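Local coordinates for protein 4-carboxymuconolactone decarboxylase (Sinorhizobium meliloti, PDB 4G9Q) that probably acts as a peroxiredoxin-type or decarboxylating enzyme of the carboxymuconolactone decarboxylase family, in an all-helical trimer, at residues 90-102 and 128-140. Residues are numbered along the deposited sequence; the frame is centred on the assembly and turned at random.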
# COMPACT_ATOMS: atom_id res chain seq x y z
N ALA A 90 -5.11 -5.81 -9.09
CA ALA A 90 -5.07 -6.70 -10.26
C ALA A 90 -6.42 -7.20 -10.80
O ALA A 90 -6.54 -7.35 -12.01
CB ALA A 90 -4.12 -7.88 -10.02
N PRO A 91 -7.43 -7.45 -9.94
CA PRO A 91 -8.74 -7.88 -10.47
C PRO A 91 -9.34 -6.96 -11.53
O PRO A 91 -9.97 -7.45 -12.48
CB PRO A 91 -9.62 -7.90 -9.23
CG PRO A 91 -8.69 -8.24 -8.13
CD PRO A 91 -7.39 -7.56 -8.46
N ALA A 92 -9.15 -5.65 -11.37
CA ALA A 92 -9.63 -4.65 -12.33
C ALA A 92 -8.96 -4.76 -13.70
O ALA A 92 -9.44 -4.19 -14.68
CB ALA A 92 -9.42 -3.24 -11.75
N LEU A 93 -7.86 -5.51 -13.75
CA LEU A 93 -7.04 -5.63 -14.95
C LEU A 93 -7.70 -6.36 -16.11
O LEU A 93 -7.37 -6.10 -17.25
CB LEU A 93 -5.71 -6.32 -14.63
CG LEU A 93 -4.36 -5.61 -14.77
CD1 LEU A 93 -4.43 -4.09 -14.72
CD2 LEU A 93 -3.39 -6.16 -13.72
N THR A 94 -8.61 -7.29 -15.82
CA THR A 94 -9.31 -7.98 -16.91
C THR A 94 -10.00 -6.95 -17.79
O THR A 94 -9.84 -6.95 -19.02
CB THR A 94 -10.30 -9.03 -16.38
OG1 THR A 94 -9.61 -9.93 -15.49
CG2 THR A 94 -10.88 -9.85 -17.53
N TYR A 95 -10.75 -6.04 -17.17
CA TYR A 95 -11.41 -4.97 -17.89
C TYR A 95 -10.40 -3.99 -18.48
O TYR A 95 -10.47 -3.66 -19.67
CB TYR A 95 -12.42 -4.23 -16.98
CG TYR A 95 -13.00 -3.00 -17.63
CD1 TYR A 95 -14.06 -3.10 -18.53
CD2 TYR A 95 -12.48 -1.74 -17.36
CE1 TYR A 95 -14.59 -1.96 -19.14
CE2 TYR A 95 -12.99 -0.61 -17.96
CZ TYR A 95 -14.05 -0.72 -18.85
OH TYR A 95 -14.55 0.41 -19.44
N TYR A 96 -9.46 -3.54 -17.66
CA TYR A 96 -8.54 -2.48 -18.10
C TYR A 96 -7.51 -2.93 -19.13
O TYR A 96 -7.13 -2.14 -19.99
CB TYR A 96 -7.91 -1.74 -16.92
CG TYR A 96 -8.83 -0.65 -16.41
CD1 TYR A 96 -9.00 0.53 -17.13
CD2 TYR A 96 -9.54 -0.81 -15.22
CE1 TYR A 96 -9.86 1.53 -16.68
CE2 TYR A 96 -10.40 0.18 -14.76
CZ TYR A 96 -10.55 1.35 -15.49
OH TYR A 96 -11.40 2.33 -15.04
N ALA A 97 -7.09 -4.19 -19.07
CA ALA A 97 -6.19 -4.74 -20.09
C ALA A 97 -6.91 -4.89 -21.41
O ALA A 97 -6.35 -4.60 -22.47
CB ALA A 97 -5.57 -6.07 -19.64
N ASP A 98 -8.17 -5.33 -21.36
CA ASP A 98 -9.00 -5.42 -22.57
C ASP A 98 -9.15 -4.03 -23.20
O ASP A 98 -8.99 -3.88 -24.41
CB ASP A 98 -10.38 -6.00 -22.25
CG ASP A 98 -11.28 -6.06 -23.48
OD1 ASP A 98 -11.13 -7.00 -24.28
OD2 ASP A 98 -12.13 -5.16 -23.64
N GLN A 99 -9.46 -3.04 -22.38
CA GLN A 99 -9.58 -1.66 -22.85
C GLN A 99 -8.27 -1.16 -23.46
O GLN A 99 -8.29 -0.46 -24.47
CB GLN A 99 -10.02 -0.73 -21.73
CG GLN A 99 -11.51 -0.79 -21.40
CD GLN A 99 -12.40 -0.35 -22.55
OE1 GLN A 99 -12.21 0.72 -23.14
NE2 GLN A 99 -13.38 -1.19 -22.88
N ALA A 100 -7.15 -1.53 -22.84
CA ALA A 100 -5.84 -1.12 -23.36
C ALA A 100 -5.61 -1.66 -24.77
O ALA A 100 -5.17 -0.93 -25.66
CB ALA A 100 -4.73 -1.59 -22.42
N LEU A 101 -5.94 -2.93 -24.97
CA LEU A 101 -5.84 -3.57 -26.28
C LEU A 101 -6.73 -2.86 -27.31
O LEU A 101 -6.29 -2.59 -28.43
CB LEU A 101 -6.18 -5.06 -26.18
CG LEU A 101 -5.22 -5.92 -25.35
CD1 LEU A 101 -5.84 -7.28 -25.08
CD2 LEU A 101 -3.87 -6.07 -26.06
N GLU A 102 -7.96 -2.55 -26.91
CA GLU A 102 -8.88 -1.78 -27.75
C GLU A 102 -8.30 -0.39 -28.09
O GLU A 102 -8.47 0.10 -29.21
CB GLU A 102 -10.24 -1.65 -27.05
CG GLU A 102 -11.38 -1.16 -27.95
CD GLU A 102 -11.83 -2.19 -28.99
OE1 GLU A 102 -11.53 -3.40 -28.84
OE2 GLU A 102 -12.49 -1.78 -29.97
N ALA A 128 0.45 -11.19 -9.44
CA ALA A 128 -0.99 -11.05 -9.26
C ALA A 128 -1.73 -10.77 -10.57
O ALA A 128 -2.92 -11.05 -10.68
CB ALA A 128 -1.29 -9.97 -8.23
N THR A 129 -1.02 -10.22 -11.56
CA THR A 129 -1.62 -9.87 -12.85
C THR A 129 -1.90 -11.08 -13.74
O THR A 129 -2.68 -10.99 -14.69
CB THR A 129 -0.74 -8.89 -13.65
OG1 THR A 129 0.38 -9.59 -14.21
CG2 THR A 129 -0.24 -7.75 -12.77
N VAL A 130 -1.24 -12.21 -13.45
CA VAL A 130 -1.26 -13.36 -14.35
C VAL A 130 -2.67 -13.86 -14.65
O VAL A 130 -3.05 -13.98 -15.81
CB VAL A 130 -0.32 -14.50 -13.87
CG1 VAL A 130 -0.50 -15.76 -14.72
CG2 VAL A 130 1.14 -14.03 -13.90
N GLY A 131 -3.46 -14.11 -13.61
CA GLY A 131 -4.85 -14.55 -13.79
C GLY A 131 -5.72 -13.58 -14.58
O GLY A 131 -6.28 -13.96 -15.62
N PRO A 132 -5.85 -12.33 -14.10
CA PRO A 132 -6.67 -11.32 -14.79
C PRO A 132 -6.24 -11.01 -16.23
O PRO A 132 -7.09 -10.93 -17.12
CB PRO A 132 -6.52 -10.08 -13.90
CG PRO A 132 -6.26 -10.63 -12.54
CD PRO A 132 -5.41 -11.86 -12.77
N VAL A 133 -4.94 -10.86 -16.46
CA VAL A 133 -4.46 -10.52 -17.81
C VAL A 133 -4.54 -11.72 -18.76
O VAL A 133 -4.85 -11.55 -19.94
CB VAL A 133 -3.04 -9.89 -17.80
CG1 VAL A 133 -2.53 -9.66 -19.23
CG2 VAL A 133 -3.05 -8.57 -17.03
N SER A 134 -4.28 -12.93 -18.26
CA SER A 134 -4.43 -14.14 -19.08
C SER A 134 -5.86 -14.30 -19.57
O SER A 134 -6.09 -14.71 -20.71
CB SER A 134 -3.96 -15.41 -18.34
OG SER A 134 -4.85 -15.76 -17.30
N GLU A 135 -6.82 -13.95 -18.71
CA GLU A 135 -8.23 -13.99 -19.09
C GLU A 135 -8.53 -12.97 -20.20
O GLU A 135 -9.21 -13.30 -21.18
CB GLU A 135 -9.13 -13.74 -17.88
CG GLU A 135 -10.62 -13.87 -18.16
CD GLU A 135 -11.49 -13.58 -16.96
OE1 GLU A 135 -11.06 -13.85 -15.81
OE2 GLU A 135 -12.63 -13.10 -17.15
N ALA A 136 -8.00 -11.76 -20.05
CA ALA A 136 -8.16 -10.71 -21.06
C ALA A 136 -7.57 -11.15 -22.40
O ALA A 136 -8.20 -10.96 -23.45
CB ALA A 136 -7.51 -9.42 -20.59
N PHE A 137 -6.38 -11.76 -22.37
CA PHE A 137 -5.72 -12.26 -23.57
C PHE A 137 -6.49 -13.41 -24.21
O PHE A 137 -6.66 -13.44 -25.44
CB PHE A 137 -4.29 -12.71 -23.27
CG PHE A 137 -3.30 -11.58 -23.10
CD1 PHE A 137 -3.65 -10.26 -23.39
CD2 PHE A 137 -2.00 -11.85 -22.68
CE1 PHE A 137 -2.72 -9.22 -23.23
CE2 PHE A 137 -1.06 -10.81 -22.53
CZ PHE A 137 -1.43 -9.50 -22.81
N ALA A 138 -6.96 -14.35 -23.39
CA ALA A 138 -7.71 -15.52 -23.89
C ALA A 138 -8.97 -15.11 -24.64
O ALA A 138 -9.26 -15.66 -25.71
CB ALA A 138 -8.04 -16.48 -22.75
N LYS A 139 -9.71 -14.14 -24.10
CA LYS A 139 -10.95 -13.66 -24.71
C LYS A 139 -10.71 -13.03 -26.09
O LYS A 139 -11.59 -13.08 -26.96
CB LYS A 139 -11.66 -12.65 -23.80
CG LYS A 139 -11.94 -13.15 -22.38
CD LYS A 139 -13.28 -13.88 -22.25
CE LYS A 139 -13.58 -14.22 -20.79
NZ LYS A 139 -13.66 -13.01 -19.91
N ARG A 140 -9.53 -12.45 -26.28
CA ARG A 140 -9.17 -11.76 -27.53
C ARG A 140 -8.38 -12.65 -28.50
O ARG A 140 -7.98 -12.20 -29.58
CB ARG A 140 -8.34 -10.51 -27.23
CG ARG A 140 -8.94 -9.54 -26.22
CD ARG A 140 -9.88 -8.53 -26.84
NE ARG A 140 -9.19 -7.55 -27.67
CZ ARG A 140 -9.61 -6.29 -27.86
NH1 ARG A 140 -10.70 -5.84 -27.25
NH2 ARG A 140 -8.92 -5.48 -28.65
O HOH W 1 -10.59 -9.46 -23.22
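Helices 93-102 and 130-139 of this all-helical carboxymuconolactone decarboxylase fold run in roughly the same direction, crossing at -44° with axes 7.9 Å apart, and come nearest where T94 CA lies 4.8 Å from P132 CA. Small side chains face each other where A97 CB meets A136 CB at 4.0 Å. The P132 ring packs its CB and CG against A90 O. T94 OG1 donates to P132 O (3.2 Å), approaching from the face opposite the helical donor A136 N, so one carbonyl serves both helices. L93 sets CD2 against T129 CG2 and CG against V133 CG2; beyond, V133 and F137 pack on V49 and S48 of a second subunit. L101 CD1 reaches the edge of the F137 ring. R140 bends at chi2 (-87°) and chi3 (-70°), which turns one guanidinium face to L101 CB and D98 O. R140 NH1 makes salt bridges to D98 OD1 (3.2 Å), met from above the carboxylate plane, and E102 OE1 (3.0 Å), met nearly along its C-O axis. A water joins D98 OD1 to A136 O. A leucine in place of R140 would probably leave both carboxylates without their shared cation. Apolar contacts of L93, A97, V133 and A136 thus give way to a D98-E102-R140 salt-bridge network at the C-terminal ends.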